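Local coordinates for protein potential RNA-dependent RNA polymerase (PDB 5I62) that copies RNA templates by RNA-directed RNA synthesis from ribonucleoside triphosphates, serving both transcription and genome replication of a small double-stranded RNA virus, at residues A[78-83]-A[195-200]; A[92-96]-A[264-268]; A[247-251]-A[350-354]; A[356-362]-A[396-400]. All blocks are in the same frame, centred on the assembly; numbering follows the deposited sequence.

Contact 1: residues A[78-83]-A[195-200]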
loop_
_atom_site.group_PDB
_atom_site.type_symbol
_atom_site.label_atom_id
_atom_site.label_comp_id
_atom_site.label_asym_id
_atom_site.label_seq_id
_atom_site.Cartn_x
_atom_site.Cartn_y
_atom_site.Cartn_z
ATOM N N PRO A 78 -3.779 12.702 -14.492
ATOM C CA PRO A 78 -2.327 12.463 -14.478
ATOM C C PRO A 78 -1.873 11.796 -13.188
ATOM O O PRO A 78 -2.529 11.888 -12.147
ATOM C CB PRO A 78 -1.734 13.873 -14.610
ATOM C CG PRO A 78 -2.842 14.712 -15.241
ATOM C CD PRO A 78 -4.123 14.125 -14.689
ATOM N N MET A 79 -0.732 11.109 -13.275
ATOM C CA MET A 79 -0.057 10.532 -12.119
ATOM C C MET A 79 1.413 10.912 -12.007
ATOM O O MET A 79 2.046 10.576 -11.000
ATOM C CB MET A 79 -0.133 9.001 -12.150
ATOM C CG MET A 79 -1.505 8.455 -12.365
ATOM S SD MET A 79 -1.412 6.748 -12.940
ATOM C CE MET A 79 -0.831 5.951 -11.447
ATOM N N SER A 80 1.977 11.583 -12.997
ATOM C CA SER A 80 3.415 11.774 -13.049
ATOM C C SER A 80 3.876 13.097 -12.465
ATOM O O SER A 80 5.083 13.291 -12.287
ATOM C CB SER A 80 3.880 11.671 -14.495
ATOM O OG SER A 80 3.269 12.698 -15.258
ATOM N N VAL A 81 2.963 14.027 -12.211
ATOM C CA VAL A 81 3.378 15.378 -11.841
ATOM C C VAL A 81 3.846 15.358 -10.394
ATOM O O VAL A 81 3.046 15.212 -9.463
ATOM C CB VAL A 81 2.266 16.411 -12.065
ATOM C CG1 VAL A 81 2.731 17.791 -11.611
ATOM C CG2 VAL A 81 1.861 16.438 -13.536
ATOM N N MET A 82 5.145 15.517 -10.211
ATOM C CA MET A 82 5.777 15.540 -8.906
ATOM C C MET A 82 6.147 16.979 -8.545
ATOM O O MET A 82 6.937 17.619 -9.249
ATOM C CB MET A 82 7.005 14.626 -8.933
ATOM C CG MET A 82 7.877 14.715 -7.722
ATOM S SD MET A 82 9.407 13.763 -7.983
ATOM C CE MET A 82 10.064 13.835 -6.336
ATOM N N LEU A 83 5.588 17.485 -7.450
ATOM C CA LEU A 83 5.831 18.861 -7.069
ATOM C C LEU A 83 7.255 19.029 -6.543
ATOM O O LEU A 83 7.861 18.074 -6.054
ATOM C CB LEU A 83 4.833 19.310 -6.009
ATOM C CG LEU A 83 3.341 19.374 -6.373
ATOM C CD1 LEU A 83 2.535 19.898 -5.202
ATOM C CD2 LEU A 83 3.120 20.246 -7.600
ATOM N N PRO A 195 -3.172 18.536 -13.987
ATOM C CA PRO A 195 -1.825 18.225 -13.462
ATOM C C PRO A 195 -1.646 18.617 -12.010
ATOM O O PRO A 195 -0.830 18.006 -11.316
ATOM C CB PRO A 195 -0.888 19.022 -14.385
ATOM C CG PRO A 195 -1.745 20.105 -14.974
ATOM C CD PRO A 195 -3.130 19.494 -15.104
ATOM N N THR A 196 -2.397 19.605 -11.518
ATOM C CA THR A 196 -2.317 19.964 -10.106
ATOM C C THR A 196 -3.169 19.061 -9.205
ATOM O O THR A 196 -3.157 19.246 -7.987
ATOM C CB THR A 196 -2.730 21.427 -9.907
ATOM O OG1 THR A 196 -3.978 21.661 -10.567
ATOM C CG2 THR A 196 -1.685 22.362 -10.499
ATOM N N ASP A 197 -3.880 18.085 -9.759
ATOM C CA ASP A 197 -4.686 17.170 -8.952
ATOM C C ASP A 197 -3.905 15.948 -8.467
ATOM O O ASP A 197 -4.448 15.150 -7.696
ATOM C CB ASP A 197 -5.918 16.712 -9.743
ATOM C CG ASP A 197 -6.942 17.829 -9.953
ATOM O OD1 ASP A 197 -7.028 18.736 -9.097
ATOM O OD2 ASP A 197 -7.693 17.784 -10.955
ATOM N N VAL A 198 -2.654 15.779 -8.896
ATOM C CA VAL A 198 -1.906 14.576 -8.555
ATOM C C VAL A 198 -1.605 14.571 -7.064
ATOM O O VAL A 198 -1.085 15.556 -6.523
ATOM C CB VAL A 198 -0.610 14.486 -9.383
ATOM C CG1 VAL A 198 0.198 13.260 -8.971
ATOM C CG2 VAL A 198 -0.929 14.457 -10.867
ATOM N N LYS A 199 -1.944 13.457 -6.399
ATOM C CA LYS A 199 -1.646 13.242 -4.987
ATOM C C LYS A 199 -0.150 13.048 -4.808
ATOM O O LYS A 199 0.444 12.203 -5.479
ATOM C CB LYS A 199 -2.352 11.991 -4.459
ATOM C CG LYS A 199 -3.851 12.054 -4.233
ATOM C CD LYS A 199 -4.298 13.420 -3.774
ATOM C CE LYS A 199 -4.951 14.150 -4.933
ATOM N NZ LYS A 199 -5.148 15.611 -4.700
ATOM N N GLN A 200 0.447 13.780 -3.866
ATOM C CA GLN A 200 1.895 13.764 -3.661
ATOM C C GLN A 200 2.222 12.871 -2.465
ATOM O O GLN A 200 2.368 13.329 -1.334
ATOM C CB GLN A 200 2.417 15.188 -3.477
ATOM C CG GLN A 200 1.999 16.160 -4.583
ATOM C CD GLN A 200 2.691 15.863 -5.898
ATOM O OE1 GLN A 200 3.922 15.786 -5.958
ATOM N NE2 GLN A 200 1.905 15.722 -6.968
#
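Pro78 to Leu83 run past Pro195 to Gln200 without strand pairing; the CA atoms come to 5.9 Å between Pro78 and Pro195 and 5.7 Å between Met79 and Val198, then part slightly toward Gln200. Both hydrogen bonds between the segments come from one amide, that of Gln200. Gln200 NE2 donates to Val81 O at 2.8 Å, almost straight, the acceptor lying in the amide plane. The oxygen of the same group takes the backbone N-H of Leu83 (N to OE1 2.8 Å), which arrives from well above the carbonyl plane. A bend at chi2 (-70°) folds the Gln200 chain back so that NE2 also reaches Val198 O, 3.0 Å away. With both N-H groups spent and OE1 also bonded to Trp186 NE1, the rotation of the amide is fixed. Gln200 is the second residue of strand 199-205, which pairs antiparallel with strand 176-189; this hairpin, with its basic KQR sequence, is consistent with motif F in the fingers of viral RNA polymerases, and 78-83, in the loop leading to helix 89-97, packs against the start of that strand and the residues just before it. The remaining contacts are van der Waals. Val198 inserts into the bend of the loop: CG2, beside its own backbone N, sits 3.3 Å from Pro78 O, while CG1 faces Val81 O. Val81 and Pro195 lie side by side, with CG2 of Val81 3.9 Å from CB of Pro195. Leu83 crosses the Gln200 side chain at about a right angle, its CG 3.6 Å from CD of Gln200.

Contact 2: residues A[92-96]-A[264-268]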
loop_
_atom_site.group_PDB
_atom_site.type_symbol
_atom_site.label_atom_id
_atom_site.label_comp_id
_atom_site.label_asym_id
_atom_site.label_seq_id
_atom_site.Cartn_x
_atom_site.Cartn_y
_atom_site.Cartn_z
ATOM N N ILE A 92 5.760 16.596 4.598
ATOM C CA ILE A 92 6.740 16.071 5.547
ATOM C C ILE A 92 6.359 16.429 6.973
ATOM O O ILE A 92 6.379 15.566 7.858
ATOM C CB ILE A 92 8.151 16.589 5.224
ATOM C CG1 ILE A 92 8.544 16.273 3.785
ATOM C CG2 ILE A 92 9.170 16.020 6.237
ATOM C CD1 ILE A 92 9.920 16.810 3.453
ATOM N N ASP A 93 6.064 17.719 7.207
ATOM C CA ASP A 93 5.623 18.202 8.512
ATOM C C ASP A 93 4.554 17.289 9.104
ATOM O O ASP A 93 4.561 17.002 10.304
ATOM C CB ASP A 93 5.062 19.622 8.401
ATOM C CG ASP A 93 6.127 20.674 8.087
ATOM O OD1 ASP A 93 7.336 20.390 8.248
ATOM O OD2 ASP A 93 5.734 21.801 7.688
ATOM N N SER A 94 3.615 16.844 8.263
ATOM C CA SER A 94 2.485 16.034 8.720
ATOM C C SER A 94 2.934 14.808 9.509
ATOM O O SER A 94 2.323 14.448 10.520
ATOM C CB SER A 94 1.636 15.613 7.519
ATOM O OG SER A 94 0.439 14.965 7.934
ATOM N N TYR A 95 4.020 14.162 9.074
ATOM C CA TYR A 95 4.496 12.981 9.789
ATOM C C TYR A 95 4.970 13.310 11.196
ATOM O O TYR A 95 4.909 12.454 12.089
ATOM C CB TYR A 95 5.620 12.299 9.008
ATOM C CG TYR A 95 5.107 11.505 7.844
ATOM C CD1 TYR A 95 4.808 12.116 6.638
ATOM C CD2 TYR A 95 4.849 10.153 7.978
ATOM C CE1 TYR A 95 4.311 11.393 5.578
ATOM C CE2 TYR A 95 4.346 9.415 6.927
ATOM C CZ TYR A 95 4.078 10.042 5.732
ATOM O OH TYR A 95 3.580 9.302 4.690
ATOM N N TYR A 96 5.504 14.512 11.399
ATOM C CA TYR A 96 6.038 14.914 12.691
ATOM C C TYR A 96 4.967 15.544 13.571
ATOM O O TYR A 96 4.982 15.370 14.787
ATOM C CB TYR A 96 7.194 15.904 12.496
ATOM C CG TYR A 96 8.427 15.247 11.916
ATOM C CD1 TYR A 96 8.585 15.119 10.548
ATOM C CD2 TYR A 96 9.415 14.730 12.748
ATOM C CE1 TYR A 96 9.708 14.495 10.005
ATOM C CE2 TYR A 96 10.544 14.110 12.224
ATOM C CZ TYR A 96 10.681 13.992 10.857
ATOM O OH TYR A 96 11.798 13.370 10.339
ATOM N N LYS A 264 -4.615 10.354 6.225
ATOM C CA LYS A 264 -3.218 10.413 6.647
ATOM C C LYS A 264 -2.951 9.453 7.811
ATOM O O LYS A 264 -2.451 9.840 8.865
ATOM C CB LYS A 264 -2.847 11.851 7.015
ATOM C CG LYS A 264 -2.849 12.802 5.815
ATOM C CD LYS A 264 -2.520 14.215 6.279
ATOM C CE LYS A 264 -1.945 15.065 5.170
ATOM N NZ LYS A 264 -2.771 15.009 3.946
ATOM N N PHE A 265 -3.345 8.193 7.621
ATOM C CA PHE A 265 -3.236 7.199 8.680
ATOM C C PHE A 265 -1.798 7.047 9.149
ATOM O O PHE A 265 -1.524 7.081 10.351
ATOM C CB PHE A 265 -3.779 5.859 8.187
ATOM C CG PHE A 265 -3.919 4.813 9.264
ATOM C CD1 PHE A 265 -4.498 5.111 10.482
ATOM C CD2 PHE A 265 -3.469 3.524 9.049
ATOM C CE1 PHE A 265 -4.633 4.130 11.468
ATOM C CE2 PHE A 265 -3.612 2.547 10.021
ATOM C CZ PHE A 265 -4.188 2.851 11.233
ATOM N N ASP A 266 -0.866 6.857 8.204
ATOM C CA ASP A 266 0.543 6.703 8.554
ATOM C C ASP A 266 1.006 7.852 9.439
ATOM O O ASP A 266 1.681 7.644 10.457
ATOM C CB ASP A 266 1.411 6.656 7.285
ATOM C CG ASP A 266 1.132 5.437 6.408
ATOM O OD1 ASP A 266 0.294 4.592 6.771
ATOM O OD2 ASP A 266 1.769 5.330 5.336
ATOM N N GLN A 267 0.664 9.076 9.036
ATOM C CA GLN A 267 1.125 10.270 9.734
ATOM C C GLN A 267 0.602 10.323 11.165
ATOM O O GLN A 267 1.269 10.866 12.051
ATOM C CB GLN A 267 0.701 11.519 8.966
ATOM C CG GLN A 267 1.325 11.712 7.567
ATOM C CD GLN A 267 0.585 10.985 6.452
ATOM O OE1 GLN A 267 -0.038 9.944 6.669
ATOM N NE2 GLN A 267 0.639 11.550 5.248
ATOM N N HIS A 268 -0.586 9.780 11.407
ATOM C CA HIS A 268 -1.209 9.833 12.722
ATOM C C HIS A 268 -0.902 8.609 13.568
ATOM O O HIS A 268 -1.453 8.481 14.672
ATOM C CB HIS A 268 -2.732 9.972 12.588
ATOM C CG HIS A 268 -3.188 11.315 12.108
ATOM N ND1 HIS A 268 -3.213 11.659 10.777
ATOM C CD2 HIS A 268 -3.666 12.389 12.782
ATOM C CE1 HIS A 268 -3.661 12.895 10.651
ATOM N NE2 HIS A 268 -3.944 13.360 11.852
#
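Tyr95 of helix 89-97 stacks on Gln267 in a surface contact that joins the helix to the loop following strand 257-261. The end of this strand and the loop together carry the DFSKFD sequence, which fits polymerase motif A of the palm, its last aspartate being Asp266. The approach is intimate, with the CA atoms of Tyr95 and Gln267 only 4.3 Å apart, and it works by packing. CG of Gln267 lies over the centre of the Tyr95 ring, 3.5 Å from its centroid and 7° off the normal, a clean CH-pi contact. The Gln267 chain turns at chi2 (85°), which brings the amide down over the phenol end, its plane within 21° of the ring, and CD stands 3.7 Å from Tyr95 CZ. Asp266 comes alongside the ring obliquely, pointing the same way, its CB 4.0 Å from CE2 of Tyr95. Past their tips the two side chains share a partner: Tyr95 OH and Asp266 OD2 are both hydrogen-bonded to Ser322 OG. In related polymerases the second aspartate of motif A and a serine of motif B help select a ribonucleotide, so Tyr95 probably belongs to the second shell of that site. On the helix side the hydroxymethyl of Ser94 completes the surface, its OG 3.4 Å from Gln267 CG. The aliphatic part of Lys264 passes the same oxygen, CD of Lys264 lying 3.5 Å from Ser94 OG. The loop itself is tied at its base: His268 ND1 donates to Lys264 O at 2.7 Å, the acceptor in the plane of the imidazole.

Contact 3: residues A[247-251]-A[350-354]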
loop_
_atom_site.group_PDB
_atom_site.type_symbol
_atom_site.label_atom_id
_atom_site.label_comp_id
_atom_site.label_asym_id
_atom_site.label_seq_id
_atom_site.Cartn_x
_atom_site.Cartn_y
_atom_site.Cartn_z
ATOM N N MET A 247 -19.075 -12.243 5.533
ATOM C CA MET A 247 -19.552 -11.089 6.288
ATOM C C MET A 247 -21.010 -10.791 5.956
ATOM O O MET A 247 -21.831 -10.536 6.854
ATOM C CB MET A 247 -18.650 -9.883 5.998
ATOM C CG MET A 247 -19.022 -8.621 6.788
ATOM S SD MET A 247 -18.145 -7.164 6.149
ATOM C CE MET A 247 -18.955 -7.019 4.552
ATOM N N PHE A 248 -21.363 -10.853 4.670
ATOM C CA PHE A 248 -22.757 -10.663 4.294
ATOM C C PHE A 248 -23.635 -11.815 4.780
ATOM O O PHE A 248 -24.782 -11.593 5.194
ATOM C CB PHE A 248 -22.878 -10.485 2.787
ATOM C CG PHE A 248 -22.588 -9.089 2.329
ATOM C CD1 PHE A 248 -23.409 -8.041 2.718
ATOM C CD2 PHE A 248 -21.490 -8.813 1.541
ATOM C CE1 PHE A 248 -23.146 -6.739 2.312
ATOM C CE2 PHE A 248 -21.225 -7.512 1.121
ATOM C CZ PHE A 248 -22.044 -6.477 1.521
ATOM N N ASP A 249 -23.114 -13.046 4.734
ATOM C CA ASP A 249 -23.871 -14.216 5.185
ATOM C C ASP A 249 -24.164 -14.183 6.681
ATOM O O ASP A 249 -25.177 -14.746 7.128
ATOM C CB ASP A 249 -23.106 -15.504 4.864
ATOM C CG ASP A 249 -23.016 -15.790 3.374
ATOM O OD1 ASP A 249 -23.816 -15.218 2.596
ATOM O OD2 ASP A 249 -22.145 -16.610 2.992
ATOM N N THR A 250 -23.280 -13.575 7.475
ATOM C CA THR A 250 -23.363 -13.646 8.928
ATOM C C THR A 250 -23.653 -12.299 9.580
ATOM O O THR A 250 -23.574 -12.187 10.801
ATOM C CB THR A 250 -22.079 -14.242 9.510
ATOM O OG1 THR A 250 -20.961 -13.376 9.219
ATOM C CG2 THR A 250 -21.813 -15.617 8.929
ATOM N N LYS A 251 -23.999 -11.273 8.817
ATOM C CA LYS A 251 -24.255 -10.007 9.470
ATOM C C LYS A 251 -25.696 -9.940 9.957
ATOM O O LYS A 251 -26.580 -10.626 9.437
ATOM C CB LYS A 251 -23.967 -8.828 8.559
ATOM C CG LYS A 251 -25.017 -8.531 7.544
ATOM C CD LYS A 251 -24.783 -7.126 6.998
ATOM C CE LYS A 251 -25.952 -6.682 6.163
ATOM N NZ LYS A 251 -27.165 -6.448 6.994
ATOM N N LEU A 350 -17.247 -8.010 17.611
ATOM C CA LEU A 350 -16.939 -7.780 16.208
ATOM C C LEU A 350 -17.293 -9.021 15.401
ATOM O O LEU A 350 -16.945 -10.139 15.782
ATOM C CB LEU A 350 -15.444 -7.449 16.036
ATOM C CG LEU A 350 -15.012 -7.170 14.591
ATOM C CD1 LEU A 350 -15.693 -5.862 14.104
ATOM C CD2 LEU A 350 -13.468 -7.103 14.473
ATOM N N ASN A 351 -17.993 -8.841 14.289
ATOM C CA ASN A 351 -18.152 -9.951 13.358
ATOM C C ASN A 351 -16.768 -10.288 12.819
ATOM O O ASN A 351 -16.140 -9.432 12.192
ATOM C CB ASN A 351 -19.099 -9.566 12.234
ATOM C CG ASN A 351 -19.408 -10.721 11.292
ATOM O OD1 ASN A 351 -18.510 -11.462 10.864
ATOM N ND2 ASN A 351 -20.690 -10.880 10.967
ATOM N N PRO A 352 -16.247 -11.496 13.051
ATOM C CA PRO A 352 -14.844 -11.785 12.696
ATOM C C PRO A 352 -14.587 -11.821 11.200
ATOM O O PRO A 352 -13.417 -11.815 10.789
ATOM C CB PRO A 352 -14.591 -13.156 13.340
ATOM C CG PRO A 352 -15.973 -13.806 13.360
ATOM C CD PRO A 352 -16.925 -12.663 13.654
ATOM N N ASN A 353 -15.635 -11.843 10.376
ATOM C CA ASN A 353 -15.452 -11.725 8.936
ATOM C C ASN A 353 -15.245 -10.285 8.474
ATOM O O ASN A 353 -15.056 -10.062 7.271
ATOM C CB ASN A 353 -16.635 -12.361 8.216
ATOM C CG ASN A 353 -16.813 -13.822 8.594
ATOM O OD1 ASN A 353 -15.940 -14.644 8.312
ATOM N ND2 ASN A 353 -17.927 -14.145 9.234
ATOM N N SER A 354 -15.305 -9.314 9.390
ATOM C CA SER A 354 -14.789 -7.981 9.104
ATOM C C SER A 354 -13.317 -8.096 8.699
ATOM O O SER A 354 -12.623 -9.052 9.053
ATOM C CB SER A 354 -14.935 -7.066 10.326
ATOM O OG SER A 354 -16.294 -7.023 10.766
#
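The carboxamide of Asn351 meets Thr250 within its own plane rather than over a face: its ND2 donates to Thr250 OG1 at 3.1 Å, with the oxygen 3° out of the amide plane and an N-H...O angle of 163°. A second amide, that of Asn353, reaches the same hydroxyl at 3.1 Å from ND2 to Thr250 OG1, but the bond is bent and weak, and the two side chains cross at about a right angle. The chi1 of Thr250 (64°) places OG1 between its backbone N and carbonyl carbon, where it also bonds to Lys246 O one helical turn back. Asn351 is held from its other end, for OD1 accepts from the backbone N of Asn353 at 2.9 Å, in the carbonyl plane, forming an Asx turn. This sits within a type I beta turn from Asn351 to Ser354, and Ser354 OG adds a bond to Asn351 O. Beside the amides, CB of Asn353 packs 3.6 Å from the N of Met247, and the Met247 side chain then leads away toward Val362. The contact thus joins the C-terminal part of helix 237-250 to the loop feeding strand 355-357, close to the motif C hairpin. Since Lys246 O can only accept, the threonine hydroxyl must spend its proton there, which turns its oxygen into a pure acceptor for the asparagine amides.

Contact 4: residues A[356-362]-A[396-400]; sequences CLGDDGV and CTYLR
Strand 360-362 and strand 396-398 run roughly antiparallel, 150° between their directions and 7.1 Å apart at the axes, too far for backbone pairing. The first belongs to the hairpin of motif C, whose type II' turn from Leu357 to Asp360 presents the Gly-Asp-Asp sequence of the polymerase palm; the second starts the hairpin 395-404, which fits motif E. Asp359 and Asp360 are the aspartates of that sequence; in related polymerases the first binds catalytic metal. Joining the two hairpins is the ring of Tyr398. CG of Tyr398 stands anti to its backbone N (chi1 -180°), which sends the ring across the face of the motif C hairpin at right angles to Val362. CG1 of Val362 covers one ring face, 4.0 Å from the centroid and toward the rim, and CG of Leu399 from the ring's own segment sits over the centre of the opposite one. Asp360 lies obliquely beside the ring, its OD1 3.3 Å from CD1 of Tyr398 and its carboxylate turned 72° from the ring plane. The phenol oxygen ends over the backbone of the neighbouring strand, with Tyr398 OH 3.2 Å from Cys356 C. Farther from the turn, CG2 of Val362 rests on CB of Cys396 at 4.1 Å. Val257 and Cys259 of strand 257-261 touch both residues, and Val240 of helix 237-250 meets the tyrosine. At the turn end the leucines cross at about a right angle, CD2 of Leu357 lying 3.8 Å from CD2 of Leu399.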
loop_
_atom_site.group_PDB
_atom_site.type_symbol
_atom_site.label_atom_id
_atom_site.label_comp_id
_atom_site.label_asym_id
_atom_site.label_seq_id
_atom_site.Cartn_x
_atom_site.Cartn_y
_atom_site.Cartn_z
ATOM N N CYS A 356 -9.488 -5.788 7.578
ATOM C CA CYS A 356 -8.740 -4.547 7.465
ATOM C C CYS A 356 -7.362 -4.816 6.871
ATOM O O CYS A 356 -6.815 -5.915 6.977
ATOM C CB CYS A 356 -8.593 -3.821 8.811
ATOM S SG CYS A 356 -7.953 -4.826 10.156
ATOM N N LEU A 357 -6.809 -3.779 6.259
ATOM C CA LEU A 357 -5.480 -3.853 5.672
ATOM C C LEU A 357 -4.933 -2.440 5.664
ATOM O O LEU A 357 -5.510 -1.571 5.006
ATOM C CB LEU A 357 -5.516 -4.423 4.257
ATOM C CG LEU A 357 -4.152 -4.363 3.561
ATOM C CD1 LEU A 357 -3.246 -5.458 4.099
ATOM C CD2 LEU A 357 -4.300 -4.464 2.051
ATOM N N GLY A 358 -3.870 -2.204 6.425
ATOM C CA GLY A 358 -3.346 -0.851 6.523
ATOM C C GLY A 358 -4.432 0.101 6.980
ATOM O O GLY A 358 -5.082 -0.137 8.008
ATOM N N ASP A 359 -4.682 1.147 6.197
ATOM C CA ASP A 359 -5.685 2.140 6.539
ATOM C C ASP A 359 -7.069 1.820 5.975
ATOM O O ASP A 359 -7.963 2.663 6.068
ATOM C CB ASP A 359 -5.240 3.540 6.077
ATOM C CG ASP A 359 -5.270 3.720 4.555
ATOM O OD1 ASP A 359 -5.370 2.722 3.811
ATOM O OD2 ASP A 359 -5.172 4.882 4.099
ATOM N N ASP A 360 -7.263 0.631 5.407
ATOM C CA ASP A 360 -8.516 0.262 4.760
ATOM C C ASP A 360 -9.259 -0.762 5.608
ATOM O O ASP A 360 -8.653 -1.727 6.062
ATOM C CB ASP A 360 -8.269 -0.320 3.369
ATOM C CG ASP A 360 -9.244 0.199 2.355
ATOM O OD1 ASP A 360 -10.448 -0.144 2.421
ATOM O OD2 ASP A 360 -8.788 0.986 1.498
ATOM N N GLY A 361 -10.558 -0.568 5.788
ATOM C CA GLY A 361 -11.330 -1.476 6.622
ATOM C C GLY A 361 -12.764 -1.622 6.162
ATOM O O GLY A 361 -13.341 -0.717 5.545
ATOM N N VAL A 362 -13.351 -2.769 6.491
ATOM C CA VAL A 362 -14.768 -3.000 6.274
ATOM C C VAL A 362 -15.242 -3.889 7.413
ATOM O O VAL A 362 -14.574 -4.869 7.754
ATOM C CB VAL A 362 -15.042 -3.606 4.878
ATOM C CG1 VAL A 362 -14.318 -4.939 4.686
ATOM C CG2 VAL A 362 -16.513 -3.777 4.647
ATOM N N CYS A 396 -20.576 -2.970 -0.430
ATOM C CA CYS A 396 -19.454 -2.354 0.259
ATOM C C CYS A 396 -18.341 -2.102 -0.745
ATOM O O CYS A 396 -18.346 -2.634 -1.855
ATOM C CB CYS A 396 -18.953 -3.229 1.422
ATOM S SG CYS A 396 -18.312 -4.841 0.895
ATOM N N THR A 397 -17.403 -1.262 -0.347
ATOM C CA THR A 397 -16.184 -1.061 -1.113
ATOM C C THR A 397 -15.019 -1.330 -0.186
ATOM O O THR A 397 -15.041 -0.919 0.977
ATOM C CB THR A 397 -16.098 0.354 -1.702
ATOM O OG1 THR A 397 -16.197 1.307 -0.636
ATOM C CG2 THR A 397 -17.237 0.598 -2.683
ATOM N N TYR A 398 -14.024 -2.044 -0.690
ATOM C CA TYR A 398 -12.862 -2.428 0.094
ATOM C C TYR A 398 -11.728 -2.621 -0.893
ATOM O O TYR A 398 -11.910 -3.319 -1.890
ATOM C CB TYR A 398 -13.130 -3.718 0.887
ATOM C CG TYR A 398 -11.983 -4.192 1.743
ATOM C CD1 TYR A 398 -11.376 -3.344 2.663
ATOM C CD2 TYR A 398 -11.496 -5.493 1.631
ATOM C CE1 TYR A 398 -10.326 -3.782 3.453
ATOM C CE2 TYR A 398 -10.442 -5.939 2.423
ATOM C CZ TYR A 398 -9.860 -5.073 3.330
ATOM O OH TYR A 398 -8.816 -5.508 4.127
ATOM N N LEU A 399 -10.596 -1.960 -0.635
ATOM C CA LEU A 399 -9.410 -2.006 -1.507
ATOM C C LEU A 399 -9.753 -1.570 -2.928
ATOM O O LEU A 399 -9.257 -2.132 -3.902
ATOM C CB LEU A 399 -8.771 -3.398 -1.508
ATOM C CG LEU A 399 -8.398 -3.944 -0.125
ATOM C CD1 LEU A 399 -7.734 -5.320 -0.251
ATOM C CD2 LEU A 399 -7.499 -2.967 0.642
ATOM N N ARG A 400 -10.625 -0.563 -3.034
ATOM C CA ARG A 400 -11.091 -0.009 -4.306
ATOM C C ARG A 400 -11.788 -1.049 -5.188
ATOM O O ARG A 400 -11.799 -0.925 -6.419
ATOM C CB ARG A 400 -9.953 0.672 -5.069
ATOM C CG ARG A 400 -9.471 1.957 -4.388
ATOM C CD ARG A 400 -8.417 2.663 -5.236
ATOM N NE ARG A 400 -7.409 3.363 -4.436
ATOM C CZ ARG A 400 -7.626 4.503 -3.784
ATOM N NH1 ARG A 400 -8.824 5.084 -3.823
ATOM N NH2 ARG A 400 -6.643 5.062 -3.086
#

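In the fold
Contacts 1 and 4 are buried, contacts 2 and 3 lie at the surface, yet chemistry does not follow burial: contacts 1 and 3 depend on hydrogen bonds from side-chain amides, contacts 2 and 4 on packing against a tyrosine ring. Contacts 3 and 4 share the palm, since segment 350-354 leads into the strand pair of 356-362; they touch through Met247 and Val362 and through Phe248 and Cys396. Contact 2 meets contact 4 where Phe265 of motif A packs on Asp359 of motif C. Contact 1 touches none of the others; its nearest atoms are about 7 Å from those of contact 2, though helix 89-97 follows directly on its loop.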